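Long-range contacts in phosphothreonine lyase ospF (Shigella flexneri, PDB 3I0U), which catalyses phosphate elimination from phosphothreonine as a secreted type III effector, its substrates probably being activated MAP kinases of the host cell: residues Y29-S34 with F103-P108; D76-K81 with E141-S146; R88-L93 with S167-G172. One frame throughout, in Å; residues are numbered along the deposited sequence.

All three contacts illustrate how loops at helix ends join distant parts of a chain. Contacts 1 and 3 sit at the two ends of helix 91-102, the first after its C-terminus and the second at its N-terminus. Contacts 2 and 3 likewise mark the start and finish of helix 147-166, with centres about 30 Å apart on opposite sides of the chain's centre. Contact 1 is partly buried and mixes backbone-to-side-chain hydrogen bonds with aromatic packing that continues to helix 147-166. Contacts 2 and 3 lie at the surface: hydroxyl-to-carboxylate bonds dominate contact 2, beside a sheet strand, whereas a single glutamine-to-backbone bond and a small apolar patch make contact 3.

Contact 1: Y29-S34 with F103-P108; sequences YFKVAS and FSEDSP
Phe30 and Lys31 lie against an ST turn in the loop after helix 91-102, where Ser104 OG accepts from Asp106 N at 3.1 Å; Ser104 to Ser107 also form a type I beta turn. Two hydrogen bonds cross the contact. Lys31 N donates to Asp106 OD2 over 2.8 Å, meeting that oxygen on its anti side, 27° out of the carboxylate plane. Ser104 OG donates to Lys31 O; the bond is modelled very short, and its exact length is doubtful at this resolution. A chi1 of 165° places this OG beside its own carbonyl carbon, where it meets both Asp106 N and Lys31 O, as acceptor inside the turn and donor across the contact. Electrostatics play a looser part, since Lys31 NZ stays 4.7 Å from Glu105 OE2 while the lysine's CD and CE run past that oxygen. A polar atom, Asp106 O, sits at the edge of the Phe30 ring, near its plane. Apolar packing takes in Phe30 CE1, 4.0 Å from Pro108 CD; the ring also meets Phe156 of helix 147-166 edge-to-face, which ties the loop to the interior. Phe103, just before the turn, turns its ring away to pack edge-to-face with Trp112 and Phe53, while its CB lies 4.0 Å from Ala33 CB.

Contact 2: D76-K81 with E141-S146; sequences DFVGDK and ECSQYS
Ser143 and Tyr145, in the loop that leads into helix 147-166, each donate a hydroxyl hydrogen bond to an aspartate: Asp76, just before short strand 77-78, and Asp80, on strand 80-84, lie either side of the corner at Gly79. Ser143 has a left-handed helical backbone, and its CB is directed at the other segment. From there its OG donates to Asp76 OD2 at 2.9 Å, coming in on the anti side and slightly out of the carboxylate plane. Between the two bonds stands Val78, whose methyls divide the work: CG2 packs on Ser143 CB at 3.8 Å, whereas CG1, placed between the backbone nitrogen and the carbonyl carbon (chi1 80°), lies obliquely to the tyrosine ring, 4.1 Å from Tyr145 CZ. Tyr145 CG is anti to the carbonyl carbon (chi1 -64°), and the ring reaches across to the strand. There OH donates to Asp80 OD2 over 2.8 Å on the anti lone pair; this oxygen lies at the ring edge, with ring and carboxylate planes 53° apart. Asp80 OD1 is in turn bonded by Tyr189 and Asn191 of neighbouring strand 187-191. With donors on both its oxygens, the Asp80 carboxylate has its rotation well fixed and links the helix-leading loop to the sheet, whereas the serine bond to exposed Asp76 probably competes with water.

Contact 3: R88-L93 with S167-G172; sequences REQVPL and SKIAPG
A Schellman motif ends helix 147-166, with Lys168, at positive phi, as its C-prime residue, and the chain leaving it, Ile169 and Ala170, runs past Gln90, the N-cap residue of helix 91-102. One side-chain hydrogen bond joins the two: Ala170 N donates to Gln90 OE1 at 2.9 Å, nearly straight at the hydrogen (166°). The donor stands above the amide's carbonyl plane, 46° out of it, so it does not follow a lone pair. Extended beyond CG, the glutamine spans the gap with its whole length, bringing OE1 near Ile169 CA and NE2 to 3.3 Å from Ala170 CB. Next to this polar link is a small apolar one. Leu93, in the first turn of the helix, holds CG anti to the backbone nitrogen (chi1 -164°), and its CD2 comes 3.8 Å from Ile169 CD1, the two side chains crossing at a slant. Ile169 also packs on Ile97 of the same helix. Backbone bonds of Ala170 with Ala87 and of Gly172 with Ser85 tie the loop to the chain just ahead of Arg88. Helix 147-166 thus ends in a Schellman-capped C-terminus whose exit loop packs against the N-cap and first turn of helix 91-102.

Contact 1: Y29-S34 with F103-P108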
ATOM      1  N   TYR A  29       9.082   4.995 -12.278  1.00 71.93           N
ATOM      2  CA  TYR A  29       9.951   3.914 -11.806  1.00 72.43           C
ATOM      3  C   TYR A  29      10.414   4.127 -10.385  1.00 72.66           C
ATOM      4  O   TYR A  29      10.740   5.246  -9.970  1.00 74.25           O
ATOM      5  CB  TYR A  29      11.143   3.774 -12.712  1.00 72.14           C
ATOM      6  CG  TYR A  29      10.736   3.369 -14.086  1.00 73.06           C
ATOM      7  CD1 TYR A  29      10.571   2.023 -14.408  1.00 74.04           C
ATOM      8  CD2 TYR A  29      10.500   4.329 -15.078  1.00 72.38           C
ATOM      9  CE1 TYR A  29      10.214   1.631 -15.716  1.00 75.56           C
ATOM     10  CE2 TYR A  29      10.128   3.955 -16.363  1.00 74.07           C
ATOM     11  CZ  TYR A  29       9.996   2.597 -16.682  1.00 74.68           C
ATOM     12  OH  TYR A  29       9.626   2.198 -17.942  1.00 74.32           O
ATOM     13  N   PHE A  30      10.457   3.052  -9.635  1.00 72.61           N
ATOM     14  CA  PHE A  30      10.811   3.138  -8.223  1.00 72.36           C
ATOM     15  C   PHE A  30      12.186   2.494  -8.013  1.00 72.32           C
ATOM     16  O   PHE A  30      12.363   1.322  -8.300  1.00 72.26           O
ATOM     17  CB  PHE A  30       9.712   2.474  -7.411  1.00 71.57           C
ATOM     18  CG  PHE A  30       8.349   3.088  -7.647  1.00 72.13           C
ATOM     19  CD1 PHE A  30       7.959   4.226  -6.955  1.00 72.26           C
ATOM     20  CD2 PHE A  30       7.467   2.549  -8.572  1.00 72.06           C
ATOM     21  CE1 PHE A  30       6.720   4.800  -7.153  1.00 70.58           C
ATOM     22  CE2 PHE A  30       6.241   3.120  -8.782  1.00 71.45           C
ATOM     23  CZ  PHE A  30       5.858   4.244  -8.037  1.00 71.37           C
ATOM     24  N   LYS A  31      13.163   3.294  -7.593  1.00 72.27           N
ATOM     25  CA  LYS A  31      14.479   2.801  -7.237  1.00 72.75           C
ATOM     26  C   LYS A  31      14.270   1.883  -6.035  1.00 72.87           C
ATOM     27  O   LYS A  31      13.779   2.287  -4.976  1.00 73.90           O
ATOM     28  CB  LYS A  31      15.406   3.987  -6.934  1.00 72.85           C
ATOM     29  CG  LYS A  31      16.623   3.687  -6.101  1.00 74.20           C
ATOM     30  CD  LYS A  31      17.250   4.980  -5.504  1.00 74.60           C
ATOM     31  CE  LYS A  31      18.238   4.647  -4.320  1.00 74.66           C
ATOM     32  NZ  LYS A  31      19.575   4.053  -4.788  1.00 74.06           N
ATOM     33  N   VAL A  32      14.559   0.615  -6.249  1.00 72.57           N
ATOM     34  CA  VAL A  32      14.432  -0.442  -5.243  1.00 72.05           C
ATOM     35  C   VAL A  32      15.498  -0.323  -4.158  1.00 72.15           C
ATOM     36  O   VAL A  32      16.691  -0.212  -4.459  1.00 72.16           O
ATOM     37  CB  VAL A  32      14.506  -1.829  -5.965  1.00 72.46           C
ATOM     38  CG1 VAL A  32      15.060  -2.919  -5.116  1.00 70.77           C
ATOM     39  CG2 VAL A  32      13.144  -2.207  -6.511  1.00 72.78           C
ATOM     40  N   ALA A  33      15.041  -0.316  -2.900  1.00 72.22           N
ATOM     41  CA  ALA A  33      15.900  -0.338  -1.721  1.00 71.95           C
ATOM     42  C   ALA A  33      16.670  -1.644  -1.687  1.00 72.52           C
ATOM     43  O   ALA A  33      16.094  -2.696  -1.931  1.00 73.42           O
ATOM     44  CB  ALA A  33      15.054  -0.210  -0.491  1.00 71.84           C
ATOM     45  N   SER A  34      17.972  -1.593  -1.410  1.00 72.87           N
ATOM     46  CA  SER A  34      18.756  -2.839  -1.307  1.00 73.07           C
ATOM     47  C   SER A  34      19.037  -3.327   0.149  1.00 73.40           C
ATOM     48  O   SER A  34      18.896  -4.544   0.448  1.00 74.14           O
ATOM     49  CB  SER A  34      20.032  -2.772  -2.155  1.00 72.71           C
ATOM     50  OG  SER A  34      20.988  -1.869  -1.606  1.00 72.01           O
ATOM     51  N   PHE A 103      10.194  -0.314   0.964  1.00 69.22           N
ATOM     52  CA  PHE A 103      11.185   0.552   1.624  1.00 69.45           C
ATOM     53  C   PHE A 103      11.848   1.525   0.665  1.00 69.59           C
ATOM     54  O   PHE A 103      12.840   2.129   1.012  1.00 69.02           O
ATOM     55  CB  PHE A 103      12.279  -0.271   2.323  1.00 69.70           C
ATOM     56  CG  PHE A 103      11.848  -0.925   3.623  1.00 69.86           C
ATOM     57  CD1 PHE A 103      11.810  -0.198   4.818  1.00 69.30           C
ATOM     58  CD2 PHE A 103      11.508  -2.278   3.658  1.00 69.12           C
ATOM     59  CE1 PHE A 103      11.436  -0.816   6.005  1.00 68.54           C
ATOM     60  CE2 PHE A 103      11.129  -2.897   4.863  1.00 68.05           C
ATOM     61  CZ  PHE A 103      11.091  -2.164   6.016  1.00 68.97           C
ATOM     62  N   SER A 104      11.302   1.675  -0.543  1.00 70.35           N
ATOM     63  CA  SER A 104      11.943   2.489  -1.575  1.00 70.78           C
ATOM     64  C   SER A 104      11.777   3.968  -1.266  1.00 70.80           C
ATOM     65  O   SER A 104      10.744   4.379  -0.737  1.00 71.07           O
ATOM     66  CB  SER A 104      11.356   2.189  -2.943  1.00 70.87           C
ATOM     67  OG  SER A 104      11.757   3.227  -3.847  1.00 72.17           O
ATOM     68  N   GLU A 105      12.784   4.768  -1.580  1.00 70.47           N
ATOM     69  CA  GLU A 105      12.668   6.181  -1.263  1.00 71.07           C
ATOM     70  C   GLU A 105      11.663   6.886  -2.188  1.00 71.60           C
ATOM     71  O   GLU A 105      11.166   7.966  -1.852  1.00 71.15           O
ATOM     72  CB  GLU A 105      14.010   6.879  -1.265  1.00 70.78           C
ATOM     73  CG  GLU A 105      14.836   6.636  -2.494  1.00 71.56           C
ATOM     74  CD  GLU A 105      16.120   7.442  -2.456  1.00 74.09           C
ATOM     75  OE1 GLU A 105      16.497   7.899  -1.351  1.00 76.04           O
ATOM     76  OE2 GLU A 105      16.745   7.641  -3.519  1.00 74.90           O
ATOM     77  N   ASP A 106      11.332   6.209  -3.297  1.00 71.54           N
ATOM     78  CA  ASP A 106      10.332   6.626  -4.253  1.00 71.26           C
ATOM     79  C   ASP A 106       8.905   6.169  -4.010  1.00 71.56           C
ATOM     80  O   ASP A 106       7.981   6.650  -4.700  1.00 71.37           O
ATOM     81  CB  ASP A 106      10.713   6.077  -5.586  1.00 71.46           C
ATOM     82  CG  ASP A 106      11.985   6.626  -6.072  1.00 71.63           C
ATOM     83  OD1 ASP A 106      12.073   7.877  -6.222  1.00 71.60           O
ATOM     84  OD2 ASP A 106      12.875   5.783  -6.331  1.00 71.88           O
ATOM     85  N   SER A 107       8.707   5.240  -3.075  1.00 71.39           N
ATOM     86  CA  SER A 107       7.367   4.749  -2.791  1.00 71.30           C
ATOM     87  C   SER A 107       6.468   5.905  -2.375  1.00 71.09           C
ATOM     88  O   SER A 107       6.923   6.804  -1.709  1.00 71.56           O
ATOM     89  CB  SER A 107       7.424   3.692  -1.719  1.00 70.98           C
ATOM     90  OG  SER A 107       6.125   3.480  -1.190  1.00 72.61           O
ATOM     91  N   PRO A 108       5.201   5.912  -2.810  1.00 71.49           N
ATOM     92  CA  PRO A 108       4.279   6.967  -2.347  1.00 71.24           C
ATOM     93  C   PRO A 108       3.537   6.608  -1.021  1.00 71.71           C
ATOM     94  O   PRO A 108       2.591   7.314  -0.627  1.00 71.71           O
ATOM     95  CB  PRO A 108       3.270   7.068  -3.503  1.00 70.84           C
ATOM     96  CG  PRO A 108       3.192   5.682  -4.046  1.00 71.43           C
ATOM     97  CD  PRO A 108       4.541   4.987  -3.752  1.00 71.36           C
TER

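Contact 2: D76-K81 with E141-S146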
ATOM      1  N   ASP A  76      -3.195  14.843   6.198  1.00 73.64           N
ATOM      2  CA  ASP A  76      -3.986  13.764   6.850  1.00 73.03           C
ATOM      3  C   ASP A  76      -4.142  12.461   6.048  1.00 73.05           C
ATOM      4  O   ASP A  76      -4.241  12.495   4.816  1.00 72.68           O
ATOM      5  CB  ASP A  76      -5.413  14.230   7.111  1.00 72.87           C
ATOM      6  CG  ASP A  76      -5.492  15.579   7.814  1.00 74.46           C
ATOM      7  OD1 ASP A  76      -5.111  15.625   9.007  1.00 75.41           O
ATOM      8  OD2 ASP A  76      -5.987  16.572   7.186  1.00 74.57           O
ATOM      9  N   PHE A  77      -4.199  11.329   6.773  1.00 72.86           N
ATOM     10  CA  PHE A  77      -4.840  10.093   6.310  1.00 72.44           C
ATOM     11  C   PHE A  77      -6.335  10.367   6.326  1.00 71.93           C
ATOM     12  O   PHE A  77      -6.870  10.655   7.360  1.00 72.11           O
ATOM     13  CB  PHE A  77      -4.528   8.892   7.250  1.00 72.80           C
ATOM     14  CG  PHE A  77      -5.378   7.659   6.966  1.00 72.52           C
ATOM     15  CD1 PHE A  77      -5.148   6.890   5.821  1.00 71.19           C
ATOM     16  CD2 PHE A  77      -6.421   7.285   7.824  1.00 72.72           C
ATOM     17  CE1 PHE A  77      -5.940   5.793   5.511  1.00 70.43           C
ATOM     18  CE2 PHE A  77      -7.216   6.157   7.548  1.00 72.51           C
ATOM     19  CZ  PHE A  77      -6.985   5.426   6.389  1.00 73.30           C
ATOM     20  N   VAL A  78      -7.004  10.260   5.190  1.00 72.14           N
ATOM     21  CA  VAL A  78      -8.383  10.732   5.066  1.00 71.55           C
ATOM     22  C   VAL A  78      -9.322   9.567   4.673  1.00 71.45           C
ATOM     23  O   VAL A  78     -10.416   9.776   4.165  1.00 71.65           O
ATOM     24  CB  VAL A  78      -8.422  12.028   4.151  1.00 71.66           C
ATOM     25  CG1 VAL A  78      -8.355  11.713   2.640  1.00 70.70           C
ATOM     26  CG2 VAL A  78      -9.601  12.927   4.498  1.00 73.31           C
ATOM     27  N   GLY A  79      -8.875   8.332   4.936  1.00 71.52           N
ATOM     28  CA  GLY A  79      -9.680   7.118   4.731  1.00 71.26           C
ATOM     29  C   GLY A  79      -9.237   6.057   3.729  1.00 71.57           C
ATOM     30  O   GLY A  79      -9.752   4.957   3.770  1.00 72.04           O
ATOM     31  N   ASP A  80      -8.291   6.374   2.842  1.00 71.32           N
ATOM     32  CA  ASP A  80      -7.995   5.560   1.655  1.00 70.84           C
ATOM     33  C   ASP A  80      -6.840   4.618   1.877  1.00 70.93           C
ATOM     34  O   ASP A  80      -5.759   5.045   2.267  1.00 70.85           O
ATOM     35  CB  ASP A  80      -7.660   6.480   0.476  1.00 70.68           C
ATOM     36  CG  ASP A  80      -8.846   7.258  -0.004  1.00 70.97           C
ATOM     37  OD1 ASP A  80      -9.854   6.633  -0.391  1.00 72.24           O
ATOM     38  OD2 ASP A  80      -8.786   8.506  -0.005  1.00 71.49           O
ATOM     39  N   LYS A  81      -7.061   3.337   1.589  1.00 71.24           N
ATOM     40  CA  LYS A  81      -6.071   2.287   1.849  1.00 71.12           C
ATOM     41  C   LYS A  81      -6.205   1.051   0.959  1.00 71.32           C
ATOM     42  O   LYS A  81      -7.285   0.760   0.445  1.00 71.81           O
ATOM     43  CB  LYS A  81      -6.080   1.874   3.331  1.00 70.33           C
ATOM     44  CG  LYS A  81      -7.296   1.091   3.765  1.00 70.70           C
ATOM     45  CD  LYS A  81      -7.218   0.792   5.270  1.00 71.70           C
ATOM     46  CE  LYS A  81      -8.557   0.293   5.779  1.00 71.81           C
ATOM     47  NZ  LYS A  81      -8.636   0.409   7.232  1.00 72.10           N
ATOM     48  N   GLU A 141      -3.644  20.767   0.289  1.00 70.83           N
ATOM     49  CA  GLU A 141      -4.619  21.410   1.168  1.00 70.74           C
ATOM     50  C   GLU A 141      -5.985  20.760   0.960  1.00 70.07           C
ATOM     51  O   GLU A 141      -6.219  20.101  -0.055  1.00 69.39           O
ATOM     52  CB  GLU A 141      -4.697  22.927   0.887  1.00 70.79           C
ATOM     53  CG  GLU A 141      -3.353  23.640   0.692  1.00 72.52           C
ATOM     54  CD  GLU A 141      -2.577  23.919   1.988  1.00 74.26           C
ATOM     55  OE1 GLU A 141      -1.481  24.519   1.910  1.00 74.37           O
ATOM     56  OE2 GLU A 141      -3.035  23.553   3.083  1.00 75.17           O
ATOM     57  N   CYS A 142      -6.875  20.961   1.933  1.00 70.08           N
ATOM     58  CA  CYS A 142      -8.236  20.392   1.959  1.00 69.74           C
ATOM     59  C   CYS A 142      -8.227  18.891   1.928  1.00 69.66           C
ATOM     60  O   CYS A 142      -9.082  18.281   1.287  1.00 69.60           O
ATOM     61  CB  CYS A 142      -9.130  20.919   0.825  1.00 69.78           C
ATOM     62  SG  CYS A 142      -9.160  22.667   0.642  1.00 68.88           S
ATOM     63  N   SER A 143      -7.232  18.319   2.599  1.00 69.43           N
ATOM     64  CA  SER A 143      -6.998  16.890   2.606  1.00 69.75           C
ATOM     65  C   SER A 143      -7.038  16.220   1.203  1.00 70.10           C
ATOM     66  O   SER A 143      -7.494  15.081   1.061  1.00 70.27           O
ATOM     67  CB  SER A 143      -7.975  16.230   3.585  1.00 69.58           C
ATOM     68  OG  SER A 143      -7.754  16.730   4.915  1.00 68.88           O
ATOM     69  N   GLN A 144      -6.550  16.926   0.175  1.00 70.36           N
ATOM     70  CA  GLN A 144      -6.666  16.467  -1.213  1.00 70.03           C
ATOM     71  C   GLN A 144      -5.432  15.742  -1.726  1.00 69.69           C
ATOM     72  O   GLN A 144      -4.364  15.743  -1.103  1.00 69.19           O
ATOM     73  CB  GLN A 144      -7.029  17.620  -2.144  1.00 70.13           C
ATOM     74  CG  GLN A 144      -8.383  18.215  -1.904  1.00 71.38           C
ATOM     75  CD  GLN A 144      -8.940  18.814  -3.173  1.00 75.02           C
ATOM     76  OE1 GLN A 144      -8.782  20.032  -3.455  1.00 74.46           O
ATOM     77  NE2 GLN A 144      -9.565  17.958  -3.985  1.00 74.68           N
ATOM     78  N   TYR A 145      -5.595  15.125  -2.884  1.00 69.87           N
ATOM     79  CA  TYR A 145      -4.521  14.413  -3.524  1.00 70.17           C
ATOM     80  C   TYR A 145      -4.049  15.118  -4.766  1.00 70.02           C
ATOM     81  O   TYR A 145      -4.863  15.532  -5.577  1.00 70.02           O
ATOM     82  CB  TYR A 145      -5.022  13.049  -3.905  1.00 70.19           C
ATOM     83  CG  TYR A 145      -5.405  12.214  -2.723  1.00 70.55           C
ATOM     84  CD1 TYR A 145      -4.456  11.865  -1.767  1.00 70.24           C
ATOM     85  CD2 TYR A 145      -6.711  11.738  -2.570  1.00 70.18           C
ATOM     86  CE1 TYR A 145      -4.788  11.071  -0.691  1.00 70.83           C
ATOM     87  CE2 TYR A 145      -7.055  10.925  -1.495  1.00 69.49           C
ATOM     88  CZ  TYR A 145      -6.080  10.598  -0.566  1.00 70.75           C
ATOM     89  OH  TYR A 145      -6.371   9.804   0.514  1.00 71.63           O
ATOM     90  N   SER A 146      -2.733  15.234  -4.921  1.00 70.00           N
ATOM     91  CA  SER A 146      -2.178  15.779  -6.139  1.00 70.03           C
ATOM     92  C   SER A 146      -2.188  14.708  -7.182  1.00 70.26           C
ATOM     93  O   SER A 146      -2.165  13.535  -6.860  1.00 71.06           O
ATOM     94  CB  SER A 146      -0.761  16.269  -5.918  1.00 69.82           C
ATOM     95  OG  SER A 146       0.105  15.187  -5.796  1.00 69.21           O
TER

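Contact 3: R88-L93 with S167-G172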
ATOM      1  N   ARG A  88      -1.377 -17.934   3.124  1.00 69.21           N
ATOM      2  CA  ARG A  88      -0.828 -17.846   4.473  1.00 69.44           C
ATOM      3  C   ARG A  88       0.656 -18.218   4.560  1.00 69.56           C
ATOM      4  O   ARG A  88       1.439 -17.470   5.085  1.00 68.88           O
ATOM      5  CB  ARG A  88      -1.683 -18.653   5.435  1.00 69.99           C
ATOM      6  CG  ARG A  88      -1.232 -18.527   6.922  1.00 71.45           C
ATOM      7  CD  ARG A  88      -2.108 -19.203   7.956  1.00 69.64           C
ATOM      8  NE  ARG A  88      -1.781 -20.607   7.972  1.00 75.08           N
ATOM      9  CZ  ARG A  88      -0.697 -21.186   8.547  1.00 76.65           C
ATOM     10  NH1 ARG A  88       0.227 -20.485   9.211  1.00 76.05           N
ATOM     11  NH2 ARG A  88      -0.530 -22.514   8.460  1.00 75.14           N
ATOM     12  N   GLU A  89       1.041 -19.322   3.927  1.00 69.94           N
ATOM     13  CA  GLU A  89       2.421 -19.839   3.952  1.00 70.13           C
ATOM     14  C   GLU A  89       3.420 -19.099   3.078  1.00 70.39           C
ATOM     15  O   GLU A  89       4.629 -19.318   3.210  1.00 70.41           O
ATOM     16  CB  GLU A  89       2.438 -21.330   3.601  1.00 70.16           C
ATOM     17  CG  GLU A  89       1.692 -22.216   4.601  1.00 71.13           C
ATOM     18  CD  GLU A  89       0.178 -21.997   4.577  1.00 71.98           C
ATOM     19  OE1 GLU A  89      -0.348 -21.503   3.546  1.00 74.20           O
ATOM     20  OE2 GLU A  89      -0.490 -22.288   5.578  1.00 67.33           O
ATOM     21  N   GLN A  90       2.915 -18.227   2.194  1.00 70.29           N
ATOM     22  CA  GLN A  90       3.756 -17.483   1.263  1.00 70.48           C
ATOM     23  C   GLN A  90       3.941 -16.027   1.694  1.00 70.47           C
ATOM     24  O   GLN A  90       4.538 -15.216   0.972  1.00 70.00           O
ATOM     25  CB  GLN A  90       3.197 -17.570  -0.159  1.00 70.57           C
ATOM     26  CG  GLN A  90       3.251 -18.961  -0.717  1.00 70.83           C
ATOM     27  CD  GLN A  90       2.856 -19.046  -2.168  1.00 70.93           C
ATOM     28  OE1 GLN A  90       3.231 -18.197  -2.990  1.00 71.86           O
ATOM     29  NE2 GLN A  90       2.140 -20.104  -2.511  1.00 68.78           N
ATOM     30  N   VAL A  91       3.446 -15.713   2.886  1.00 70.21           N
ATOM     31  CA  VAL A  91       3.594 -14.383   3.436  1.00 70.74           C
ATOM     32  C   VAL A  91       5.036 -13.842   3.658  1.00 70.70           C
ATOM     33  O   VAL A  91       5.355 -12.767   3.137  1.00 71.12           O
ATOM     34  CB  VAL A  91       2.634 -14.162   4.627  1.00 70.74           C
ATOM     35  CG1 VAL A  91       2.869 -12.846   5.256  1.00 70.72           C
ATOM     36  CG2 VAL A  91       1.204 -14.214   4.143  1.00 71.51           C
ATOM     37  N   PRO A  92       5.891 -14.551   4.423  1.00 70.45           N
ATOM     38  CA  PRO A  92       7.266 -14.058   4.524  1.00 70.57           C
ATOM     39  C   PRO A  92       7.988 -13.920   3.198  1.00 70.91           C
ATOM     40  O   PRO A  92       8.695 -12.916   2.989  1.00 71.42           O
ATOM     41  CB  PRO A  92       7.943 -15.130   5.396  1.00 70.65           C
ATOM     42  CG  PRO A  92       6.843 -15.639   6.220  1.00 69.53           C
ATOM     43  CD  PRO A  92       5.712 -15.750   5.270  1.00 69.83           C
ATOM     44  N   LEU A  93       7.784 -14.901   2.314  1.00 70.91           N
ATOM     45  CA  LEU A  93       8.347 -14.847   0.970  1.00 71.21           C
ATOM     46  C   LEU A  93       7.914 -13.599   0.239  1.00 70.97           C
ATOM     47  O   LEU A  93       8.754 -12.897  -0.287  1.00 72.17           O
ATOM     48  CB  LEU A  93       7.950 -16.066   0.152  1.00 71.03           C
ATOM     49  CG  LEU A  93       8.771 -16.302  -1.089  1.00 71.38           C
ATOM     50  CD1 LEU A  93      10.231 -16.672  -0.689  1.00 73.12           C
ATOM     51  CD2 LEU A  93       8.050 -17.440  -1.747  1.00 71.88           C
ATOM     52  N   SER A 167       6.834 -13.808  -9.638  1.00 70.20           N
ATOM     53  CA  SER A 167       7.398 -14.841  -8.771  1.00 70.42           C
ATOM     54  C   SER A 167       6.375 -15.936  -8.444  1.00 70.61           C
ATOM     55  O   SER A 167       6.649 -16.807  -7.623  1.00 70.93           O
ATOM     56  CB  SER A 167       7.957 -14.249  -7.487  1.00 70.74           C
ATOM     57  OG  SER A 167       8.772 -13.095  -7.740  1.00 72.28           O
ATOM     58  N   LYS A 168       5.221 -15.908  -9.125  1.00 70.65           N
ATOM     59  CA  LYS A 168       4.139 -16.912  -9.020  1.00 70.10           C
ATOM     60  C   LYS A 168       3.646 -17.140  -7.600  1.00 69.78           C
ATOM     61  O   LYS A 168       3.408 -18.220  -7.207  1.00 69.54           O
ATOM     62  CB  LYS A 168       4.495 -18.204  -9.756  1.00 69.72           C
ATOM     63  CG  LYS A 168       4.292 -18.061 -11.255  1.00 70.40           C
ATOM     64  CD  LYS A 168       4.661 -19.243 -12.135  1.00 70.02           C
ATOM     65  CE  LYS A 168       4.995 -18.695 -13.559  1.00 72.03           C
ATOM     66  NZ  LYS A 168       5.584 -19.681 -14.546  1.00 71.72           N
ATOM     67  N   ILE A 169       3.530 -16.065  -6.849  1.00 69.89           N
ATOM     68  CA  ILE A 169       2.994 -16.045  -5.518  1.00 70.20           C
ATOM     69  C   ILE A 169       1.486 -16.305  -5.500  1.00 70.58           C
ATOM     70  O   ILE A 169       0.753 -15.764  -6.320  1.00 71.18           O
ATOM     71  CB  ILE A 169       3.290 -14.670  -4.887  1.00 69.97           C
ATOM     72  CG1 ILE A 169       4.804 -14.460  -4.744  1.00 70.46           C
ATOM     73  CG2 ILE A 169       2.549 -14.482  -3.559  1.00 69.28           C
ATOM     74  CD1 ILE A 169       5.553 -15.479  -3.845  1.00 71.54           C
ATOM     75  N   ALA A 170       1.020 -17.132  -4.563  1.00 70.50           N
ATOM     76  CA  ALA A 170      -0.395 -17.447  -4.450  1.00 69.91           C
ATOM     77  C   ALA A 170      -1.102 -16.302  -3.745  1.00 70.77           C
ATOM     78  O   ALA A 170      -0.644 -15.852  -2.667  1.00 71.31           O
ATOM     79  CB  ALA A 170      -0.592 -18.686  -3.690  1.00 68.66           C
ATOM     80  N   PRO A 171      -2.214 -15.804  -4.344  1.00 70.68           N
ATOM     81  CA  PRO A 171      -3.119 -14.868  -3.691  1.00 70.26           C
ATOM     82  C   PRO A 171      -3.833 -15.471  -2.490  1.00 70.08           C
ATOM     83  O   PRO A 171      -4.061 -16.652  -2.442  1.00 70.11           O
ATOM     84  CB  PRO A 171      -4.136 -14.551  -4.789  1.00 70.40           C
ATOM     85  CG  PRO A 171      -4.101 -15.724  -5.695  1.00 70.50           C
ATOM     86  CD  PRO A 171      -2.661 -16.108  -5.718  1.00 70.64           C
ATOM     87  N   GLY A 172      -4.168 -14.647  -1.514  1.00 70.38           N
ATOM     88  CA  GLY A 172      -4.918 -15.111  -0.365  1.00 70.14           C
ATOM     89  C   GLY A 172      -6.342 -14.662  -0.506  1.00 70.41           C
ATOM     90  O   GLY A 172      -6.835 -14.468  -1.606  1.00 70.25           O
TER